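Local coordinates for putative regulatory protein SCO4313 (Streptomyces coelicolor, PDB 2OI8) that probably binds regulatory DNA as a dimeric transcription factor of the TetR family, at residues A19-H24 with N40-R45; G91-L96 with A208-L213; R106-F111 with E190-F195. One frame throughout, in Å; residues are numbered along the deposited sequence.

Interaction 1: residues A19-H24 with N40-R45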
loop_
_atom_site.group_PDB
_atom_site.type_symbol
_atom_site.label_atom_id
_atom_site.label_comp_id
_atom_site.label_asym_id
_atom_site.label_seq_id
_atom_site.Cartn_x
_atom_site.Cartn_y
_atom_site.Cartn_z
ATOM N N ALA A 19 9.844 21.525 14.291
ATOM C CA ALA A 19 10.443 20.193 14.213
ATOM C C ALA A 19 10.030 19.329 15.401
ATOM O O ALA A 19 9.770 18.147 15.229
ATOM C CB ALA A 19 11.949 20.268 14.064
ATOM N N GLU A 20 9.937 19.919 16.593
ATOM C CA GLU A 20 9.383 19.204 17.741
ATOM C C GLU A 20 7.904 18.872 17.568
ATOM O O GLU A 20 7.474 17.770 17.930
ATOM C CB GLU A 20 9.572 20.007 19.014
ATOM C CG GLU A 20 10.887 19.753 19.687
ATOM C CD GLU A 20 10.879 18.470 20.519
ATOM O OE1 GLU A 20 11.135 17.369 19.947
ATOM O OE2 GLU A 20 10.633 18.569 21.753
ATOM N N ILE A 21 7.132 19.831 17.037
ATOM C CA ILE A 21 5.716 19.627 16.778
ATOM C C ILE A 21 5.583 18.425 15.861
ATOM O O ILE A 21 4.808 17.510 16.148
ATOM C CB ILE A 21 5.039 20.776 16.011
ATOM C CG1 ILE A 21 5.372 22.164 16.576
ATOM C CG2 ILE A 21 3.512 20.530 15.909
ATOM C CD1 ILE A 21 4.862 22.442 17.927
ATOM N N LYS A 22 6.348 18.453 14.762
ATOM C CA LYS A 22 6.297 17.412 13.741
ATOM C C LYS A 22 6.681 16.069 14.316
ATOM O O LYS A 22 5.975 15.083 14.066
ATOM C CB LYS A 22 7.147 17.776 12.526
ATOM C CG LYS A 22 6.442 18.821 11.669
ATOM C CD LYS A 22 7.059 19.020 10.310
ATOM C CE LYS A 22 8.473 19.584 10.428
ATOM N NZ LYS A 22 8.879 20.098 9.100
ATOM N N ASP A 23 7.769 16.045 15.104
ATOM C CA ASP A 23 8.134 14.885 15.911
ATOM C C ASP A 23 6.964 14.307 16.700
ATOM O O ASP A 23 6.655 13.130 16.544
ATOM C CB ASP A 23 9.275 15.208 16.880
ATOM C CG ASP A 23 10.639 14.895 16.303
ATOM O OD1 ASP A 23 10.724 14.588 15.095
ATOM O OD2 ASP A 23 11.632 14.958 17.054
ATOM N N HIS A 24 6.293 15.102 17.531
ATOM C CA HIS A 24 5.165 14.539 18.285
ATOM C C HIS A 24 4.048 14.053 17.391
ATOM O O HIS A 24 3.343 13.106 17.748
ATOM C CB HIS A 24 4.633 15.504 19.342
ATOM C CG HIS A 24 5.659 15.856 20.364
ATOM N ND1 HIS A 24 6.230 14.911 21.189
ATOM C CD2 HIS A 24 6.269 17.030 20.651
ATOM C CE1 HIS A 24 7.132 15.494 21.958
ATOM N NE2 HIS A 24 7.174 16.778 21.652
ATOM N N ASN A 40 -4.444 19.615 19.261
ATOM C CA ASN A 40 -4.746 19.794 20.674
ATOM C C ASN A 40 -4.029 18.849 21.615
ATOM O O ASN A 40 -3.667 19.246 22.727
ATOM C CB ASN A 40 -6.231 19.685 20.916
ATOM C CG ASN A 40 -6.915 21.019 20.882
ATOM O OD1 ASN A 40 -8.129 21.093 21.048
ATOM N ND2 ASN A 40 -6.147 22.091 20.680
ATOM N N ALA A 41 -3.854 17.603 21.182
ATOM C CA ALA A 41 -3.110 16.625 21.952
ATOM C C ALA A 41 -1.626 17.007 21.983
ATOM O O ALA A 41 -0.967 16.891 23.019
ATOM C CB ALA A 41 -3.295 15.244 21.377
ATOM N N ILE A 42 -1.120 17.463 20.836
ATOM C CA ILE A 42 0.216 18.047 20.727
ATOM C C ILE A 42 0.378 19.194 21.725
ATOM O O ILE A 42 1.283 19.169 22.556
ATOM C CB ILE A 42 0.488 18.572 19.297
ATOM C CG1 ILE A 42 0.029 17.553 18.221
ATOM C CG2 ILE A 42 1.944 18.983 19.151
ATOM C CD1 ILE A 42 1.108 16.979 17.337
ATOM N N ALA A 43 -0.508 20.185 21.656
ATOM C CA ALA A 43 -0.433 21.351 22.532
ATOM C C ALA A 43 -0.370 20.916 23.996
ATOM O O ALA A 43 0.541 21.315 24.732
ATOM C CB ALA A 43 -1.604 22.310 22.288
ATOM N N LYS A 44 -1.330 20.083 24.399
ATOM C CA LYS A 44 -1.367 19.523 25.751
ATOM C C LYS A 44 -0.094 18.728 26.038
ATOM O O LYS A 44 0.434 18.808 27.147
ATOM C CB LYS A 44 -2.641 18.666 25.976
ATOM N N ARG A 45 0.426 18.010 25.037
ATOM C CA ARG A 45 1.669 17.237 25.218
ATOM C C ARG A 45 2.896 18.095 25.515
ATOM O O ARG A 45 3.781 17.683 26.266
ATOM C CB ARG A 45 1.958 16.341 24.021
ATOM C CG ARG A 45 2.236 14.907 24.429
ATOM C CD ARG A 45 3.618 14.430 24.083
ATOM N NE ARG A 45 4.569 14.706 25.136
ATOM C CZ ARG A 45 5.801 14.211 25.183
ATOM N NH1 ARG A 45 6.230 13.375 24.244
ATOM N NH2 ARG A 45 6.595 14.534 26.183
#
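The imidazole of His24 meets the guanidinium of Arg45 with the two planes turned 63° from each other. Ring atom CE1 of His24 lies over one face of that guanidinium, 3.2 Å from NH1 of Arg45, whereas NH1 comes to the ring obliquely, so the pair is not a parallel stack. Bends at chi2 and chi3 of Arg45 bring its side chain across the histidine at about a right angle. ND1 of His24 has its partner elsewhere, in a hydrogen bond to Glu27, whose carboxylate also makes a long, weak ion pair with Arg45. A positive guanidinium this close would probably disfavour protonation of the ring, with Glu27 offsetting part of that effect. A leucine in place of His24 would probably deprive Glu27 of this hydrogen bond and let the arginine side chain swing more freely. Helices 14-32 and 39-45 belong to the TetR-type DNA-binding domain, and the second opens the predicted helix-turn-helix; their short segments cross at 116° with axes 10.2 Å apart. Below these polar groups the contact is apolar. Methyl CG2 of Ile21 touches CG2 of Ile42 at 3.9 Å, the two side chains crossing at about a right angle. The other branch of Ile42 reaches the backbone, CD1 of Ile42 lying 4.1 Å from C of His24. Leu53, from helix 50-54, packs against both isoleucines, and Met46 lies against Ile21 and His24.

Interaction 2: residues G91-L96 with A208-L213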
loop_
_atom_site.group_PDB
_atom_site.type_symbol
_atom_site.label_atom_id
_atom_site.label_comp_id
_atom_site.label_asym_id
_atom_site.label_seq_id
_atom_site.Cartn_x
_atom_site.Cartn_y
_atom_site.Cartn_z
ATOM N N GLY A 91 21.101 0.109 -7.746
ATOM C CA GLY A 91 21.470 0.920 -6.592
ATOM C C GLY A 91 20.295 1.736 -6.112
ATOM O O GLY A 91 20.089 1.905 -4.901
ATOM N N LEU A 92 19.522 2.224 -7.081
ATOM C CA LEU A 92 18.338 3.027 -6.834
ATOM C C LEU A 92 17.250 2.205 -6.137
ATOM O O LEU A 92 16.656 2.657 -5.172
ATOM C CB LEU A 92 17.839 3.595 -8.159
ATOM C CG LEU A 92 18.195 5.019 -8.599
ATOM C CD1 LEU A 92 19.503 5.525 -8.066
ATOM C CD2 LEU A 92 18.164 5.090 -10.100
ATOM N N ALA A 93 17.018 0.992 -6.631
ATOM C CA ALA A 93 16.130 0.039 -6.003
ATOM C C ALA A 93 16.518 -0.222 -4.533
ATOM O O ALA A 93 15.658 -0.250 -3.642
ATOM C CB ALA A 93 16.121 -1.241 -6.791
ATOM N N HIS A 94 17.805 -0.380 -4.269
ATOM C CA HIS A 94 18.263 -0.602 -2.904
ATOM C C HIS A 94 18.146 0.609 -2.002
ATOM O O HIS A 94 17.908 0.470 -0.802
ATOM C CB HIS A 94 19.692 -1.111 -2.914
ATOM C CG HIS A 94 19.795 -2.529 -3.359
ATOM N ND1 HIS A 94 19.142 -3.554 -2.704
ATOM C CD2 HIS A 94 20.438 -3.094 -4.409
ATOM C CE1 HIS A 94 19.385 -4.689 -3.331
ATOM N NE2 HIS A 94 20.175 -4.442 -4.365
ATOM N N ALA A 95 18.333 1.790 -2.579
ATOM C CA ALA A 95 18.093 3.046 -1.871
ATOM C C ALA A 95 16.613 3.095 -1.416
ATOM O O ALA A 95 16.294 3.380 -0.244
ATOM C CB ALA A 95 18.412 4.224 -2.786
ATOM N N LEU A 96 15.732 2.769 -2.345
ATOM C CA LEU A 96 14.299 2.809 -2.081
ATOM C C LEU A 96 13.890 1.824 -0.969
ATOM O O LEU A 96 13.026 2.152 -0.170
ATOM C CB LEU A 96 13.496 2.555 -3.378
ATOM C CG LEU A 96 11.962 2.560 -3.233
ATOM C CD1 LEU A 96 11.425 3.921 -2.680
ATOM C CD2 LEU A 96 11.232 2.147 -4.531
ATOM N N ALA A 208 14.713 -10.632 -6.928
ATOM C CA ALA A 208 14.233 -11.273 -8.141
ATOM C C ALA A 208 13.500 -10.252 -9.017
ATOM O O ALA A 208 13.816 -10.111 -10.201
ATOM C CB ALA A 208 13.345 -12.443 -7.818
ATOM N N GLU A 209 12.556 -9.519 -8.430
ATOM C CA GLU A 209 11.773 -8.536 -9.178
ATOM C C GLU A 209 12.635 -7.451 -9.798
ATOM O O GLU A 209 12.380 -7.023 -10.915
ATOM C CB GLU A 209 10.685 -7.924 -8.298
ATOM C CG GLU A 209 9.491 -8.835 -8.112
ATOM C CD GLU A 209 8.746 -9.069 -9.406
ATOM O OE1 GLU A 209 7.981 -8.181 -9.819
ATOM O OE2 GLU A 209 8.922 -10.135 -10.030
ATOM N N LEU A 210 13.659 -7.025 -9.062
ATOM C CA LEU A 210 14.623 -6.062 -9.555
ATOM C C LEU A 210 15.365 -6.645 -10.752
ATOM O O LEU A 210 15.393 -6.047 -11.822
ATOM C CB LEU A 210 15.606 -5.684 -8.442
ATOM C CG LEU A 210 16.911 -4.946 -8.792
ATOM C CD1 LEU A 210 16.664 -3.581 -9.451
ATOM C CD2 LEU A 210 17.741 -4.788 -7.540
ATOM N N LYS A 211 15.949 -7.821 -10.565
ATOM C CA LYS A 211 16.729 -8.465 -11.610
ATOM C C LYS A 211 15.880 -8.565 -12.888
ATOM O O LYS A 211 16.264 -8.041 -13.928
ATOM C CB LYS A 211 17.211 -9.840 -11.136
ATOM C CG LYS A 211 18.703 -10.074 -11.301
ATOM C CD LYS A 211 19.136 -11.487 -10.868
ATOM C CE LYS A 211 19.572 -11.544 -9.390
ATOM N NZ LYS A 211 18.437 -11.686 -8.422
ATOM N N ASP A 212 14.713 -9.200 -12.771
ATOM C CA ASP A 212 13.705 -9.368 -13.836
ATOM C C ASP A 212 13.386 -8.079 -14.602
ATOM O O ASP A 212 12.935 -8.100 -15.749
ATOM C CB ASP A 212 12.419 -9.870 -13.174
ATOM C CG ASP A 212 11.539 -10.672 -14.102
ATOM O OD1 ASP A 212 11.088 -10.139 -15.139
ATOM O OD2 ASP A 212 11.258 -11.836 -13.755
ATOM N N LEU A 213 13.625 -6.958 -13.939
ATOM C CA LEU A 213 13.218 -5.650 -14.417
ATOM C C LEU A 213 14.377 -4.966 -15.129
ATOM O O LEU A 213 14.182 -4.225 -16.095
ATOM C CB LEU A 213 12.760 -4.839 -13.208
ATOM C CG LEU A 213 12.480 -3.347 -13.195
ATOM C CD1 LEU A 213 11.236 -3.003 -14.000
ATOM C CD2 LEU A 213 12.313 -2.973 -11.736
#
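Leu210 reaches Ala93 and His94 with its two methyl groups, and these few atoms make up the direct contact between residues 91-96 and 208-213. Its CD1 sits 3.6 Å from CB of Ala93, while its CD2 is 4.0 Å from the same CB. The alanine methyl, which points toward helix 202-213, is thus met by both arms of the leucine fork. CD2 of Leu210 also approaches His94, lying 4.0 Å from NE2; it comes to the imidazole obliquely, and the two side chains cross at about a right angle. Leu210 reaches the alanine with its CG anti to the backbone N (chi1 166°). His94 has its CG anti to the carbonyl carbon instead (chi1 -74°), which brings the end of the ring closer to Leu210 than its CB direction alone would suggest. No hydrogen bond joins the segments, and the 115 Å² buried between them is modest; with an alanine on one side, the CA atoms of Ala93 and Leu210 can come within 7.2 Å of each other.

Further out, helix 89-102 is packed against two others: Ala93 also touches Phe179 and Leu183 of helix 170-191, and Leu92 and Ala95 rest on helix 60-84. Beyond the contact, helix 202-213 engages the second subunit: Glu209 forms a salt bridge with Arg182 of that subunit and a hydrogen bond with its Ser178. Methyl packing inside one chain therefore lies next to polar bonding between chains. This is consistent with the all-helical C-terminal domain of TetR-family regulators, in which the last two long helices commonly build the dimer interface.

Interaction 3: residues R106-F111 with E190-F195; sequences RYFLIF and ELAGQF
Helix 104-111 comes up against the C-terminal end of helix 170-191, the nearest CA atoms being those of Phe108 and Leu191 at 8.7 Å, just where the latter helix finishes in a Schellman motif with Gly193 at positive phi. Leu191 is the hub of the contact: its CD1 meets one aromatic ring and its CB another. CD1 of Leu191 lies over one face of the Tyr107 ring in a CH-pi contact, 4.0 Å from the centroid and 26° off the ring normal. The opposite face of that ring carries CD2 of Phe111, so both faces are contacted, each toward its rim. With CG anti to the backbone N (chi1 178°), Tyr107 presents this ring to the leucine, and its OH is hydrogen-bonded to His184, a residue of helix 170-191. The phenylalanine uses its far end: CZ of Phe108 stands 3.4 Å from CB of Leu191, which approaches obliquely. The backbone N of Ala192 lies at the ring edge, near its plane and 3.6 Å from CZ of Phe108. Past the helix end, the side chain of Gln194 turns back, NE2 donating to O of Ala192 at 3.3 Å with an almost straight N-H...O angle of 165°; its OE1 is hydrogen-bonded to the OH of Tyr72 of the second subunit. Phe108 also packs on Thr113 of that subunit. No hydrogen bond crosses between the segments, so cohesion probably rests mainly on van der Waals and CH-pi packing; such packing has little directional preference of its own, and the Tyr107 to His184 hydrogen bond probably helps set how the tyrosine ring is turned.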
loop_
_atom_site.group_PDB
_atom_site.type_symbol
_atom_site.label_atom_id
_atom_site.label_comp_id
_atom_site.label_asym_id
_atom_site.label_seq_id
_atom_site.Cartn_x
_atom_site.Cartn_y
_atom_site.Cartn_z
ATOM N N ARG A 106 6.514 6.537 7.782
ATOM C CA ARG A 106 6.724 7.539 6.757
ATOM C C ARG A 106 6.320 7.005 5.368
ATOM O O ARG A 106 5.686 7.718 4.590
ATOM C CB ARG A 106 8.170 7.981 6.780
ATOM C CG ARG A 106 8.520 9.135 5.872
ATOM C CD ARG A 106 10.017 9.419 5.967
ATOM N NE ARG A 106 10.807 8.198 5.773
ATOM C CZ ARG A 106 12.119 8.114 5.983
ATOM N NH1 ARG A 106 12.793 9.180 6.391
ATOM N NH2 ARG A 106 12.761 6.969 5.777
ATOM N N TYR A 107 6.654 5.749 5.071
ATOM C CA TYR A 107 6.305 5.133 3.798
ATOM C C TYR A 107 4.787 5.184 3.598
ATOM O O TYR A 107 4.293 5.568 2.523
ATOM C CB TYR A 107 6.824 3.673 3.753
ATOM C CG TYR A 107 6.461 2.903 2.479
ATOM C CD1 TYR A 107 5.277 2.169 2.410
ATOM C CD2 TYR A 107 7.317 2.903 1.347
ATOM C CE1 TYR A 107 4.914 1.451 1.239
ATOM C CE2 TYR A 107 6.973 2.176 0.160
ATOM C CZ TYR A 107 5.769 1.470 0.124
ATOM O OH TYR A 107 5.387 0.753 -1.003
ATOM N N PHE A 108 4.054 4.824 4.647
ATOM C CA PHE A 108 2.614 4.680 4.539
ATOM C C PHE A 108 1.850 5.981 4.523
ATOM O O PHE A 108 0.735 6.028 4.025
ATOM C CB PHE A 108 2.080 3.785 5.639
ATOM C CG PHE A 108 2.329 2.314 5.395
ATOM C CD1 PHE A 108 1.934 1.719 4.188
ATOM C CD2 PHE A 108 2.923 1.514 6.386
ATOM C CE1 PHE A 108 2.148 0.320 3.961
ATOM C CE2 PHE A 108 3.125 0.137 6.185
ATOM C CZ PHE A 108 2.744 -0.464 4.973
ATOM N N LEU A 109 2.446 7.044 5.051
ATOM C CA LEU A 109 1.818 8.345 4.944
ATOM C C LEU A 109 1.727 8.744 3.440
ATOM O O LEU A 109 0.750 9.343 3.006
ATOM C CB LEU A 109 2.590 9.358 5.803
ATOM C CG LEU A 109 1.976 10.758 5.976
ATOM C CD1 LEU A 109 0.757 10.813 6.935
ATOM C CD2 LEU A 109 3.042 11.744 6.398
ATOM N N ILE A 110 2.733 8.383 2.642
ATOM C CA ILE A 110 2.673 8.590 1.190
ATOM C C ILE A 110 1.922 7.437 0.493
ATOM O O ILE A 110 1.002 7.669 -0.282
ATOM C CB ILE A 110 4.112 8.651 0.528
ATOM C CG1 ILE A 110 4.962 9.764 1.117
ATOM C CG2 ILE A 110 3.999 8.755 -1.028
ATOM C CD1 ILE A 110 4.084 10.978 1.365
ATOM N N PHE A 111 2.352 6.196 0.740
ATOM C CA PHE A 111 1.944 5.078 -0.111
ATOM C C PHE A 111 0.815 4.217 0.429
ATOM O O PHE A 111 0.372 3.298 -0.236
ATOM C CB PHE A 111 3.160 4.231 -0.494
ATOM C CG PHE A 111 4.195 4.992 -1.297
ATOM C CD1 PHE A 111 4.001 5.244 -2.659
ATOM C CD2 PHE A 111 5.351 5.485 -0.692
ATOM C CE1 PHE A 111 4.972 5.957 -3.432
ATOM C CE2 PHE A 111 6.324 6.201 -1.442
ATOM C CZ PHE A 111 6.126 6.439 -2.814
ATOM N N GLU A 190 5.311 -6.281 1.984
ATOM C CA GLU A 190 6.065 -6.695 3.174
ATOM C C GLU A 190 5.793 -5.825 4.390
ATOM O O GLU A 190 5.465 -6.358 5.454
ATOM C CB GLU A 190 7.561 -6.943 2.930
ATOM C CG GLU A 190 8.391 -5.845 2.333
ATOM C CD GLU A 190 9.682 -6.398 1.683
ATOM O OE1 GLU A 190 10.282 -7.368 2.220
ATOM O OE2 GLU A 190 10.106 -5.860 0.627
ATOM N N LEU A 191 5.856 -4.502 4.214
ATOM C CA LEU A 191 5.482 -3.528 5.265
ATOM C C LEU A 191 4.020 -3.625 5.759
ATOM O O LEU A 191 3.720 -3.261 6.897
ATOM C CB LEU A 191 5.773 -2.103 4.784
ATOM C CG LEU A 191 7.261 -1.732 4.633
ATOM C CD1 LEU A 191 7.440 -0.249 4.229
ATOM C CD2 LEU A 191 7.988 -1.986 5.951
ATOM N N ALA A 192 3.112 -4.088 4.898
ATOM C CA ALA A 192 1.714 -4.284 5.269
ATOM C C ALA A 192 1.503 -5.617 5.982
ATOM O O ALA A 192 0.384 -5.951 6.316
ATOM C CB ALA A 192 0.813 -4.199 4.014
ATOM N N GLY A 193 2.567 -6.394 6.177
ATOM C CA GLY A 193 2.502 -7.639 6.934
ATOM C C GLY A 193 2.027 -8.858 6.150
ATOM O O GLY A 193 1.652 -9.870 6.758
ATOM N N GLN A 194 2.081 -8.791 4.817
ATOM C CA GLN A 194 1.463 -9.832 3.971
ATOM C C GLN A 194 2.312 -11.063 3.657
ATOM O O GLN A 194 1.802 -12.015 3.068
ATOM C CB GLN A 194 0.911 -9.240 2.668
ATOM C CG GLN A 194 -0.094 -8.155 2.911
ATOM C CD GLN A 194 -1.315 -8.670 3.662
ATOM O OE1 GLN A 194 -1.981 -9.610 3.207
ATOM N NE2 GLN A 194 -1.628 -8.048 4.809
ATOM N N PHE A 195 3.583 -11.044 4.041
ATOM C CA PHE A 195 4.482 -12.181 3.836
ATOM C C PHE A 195 4.873 -12.803 5.186
ATOM O O PHE A 195 5.707 -13.704 5.255
ATOM C CB PHE A 195 5.740 -11.752 3.060
ATOM C CG PHE A 195 5.471 -11.173 1.677
ATOM C CD1 PHE A 195 4.590 -11.793 0.789
ATOM C CD2 PHE A 195 6.141 -10.028 1.255
ATOM C CE1 PHE A 195 4.353 -11.264 -0.500
ATOM C CE2 PHE A 195 5.925 -9.492 -0.035
ATOM C CZ PHE A 195 5.027 -10.124 -0.912
#

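Interaction 1 belongs to the DNA-binding region, whereas interactions 2 and 3 share the C-terminal domain, their centres about 17 Å apart. The centres of interactions 1 and 2 are about 37 Å apart, on opposite sides of the chain's centre. Interaction 2 is the most buried and the simplest, aliphatic apart from one exposed histidine; interaction 3, partly buried, relies on aromatic faces and edges; interaction 1 combines an isoleucine pair with a histidine-arginine pair nearer the surface. No helix is common to two contacts, yet helices 89-102 and 104-111 are consecutive, as are 170-191 and 202-213, and along the chain interaction 3 is nested inside the loop closed by interaction 2. These two also adjoin the second subunit; interaction 1 does not.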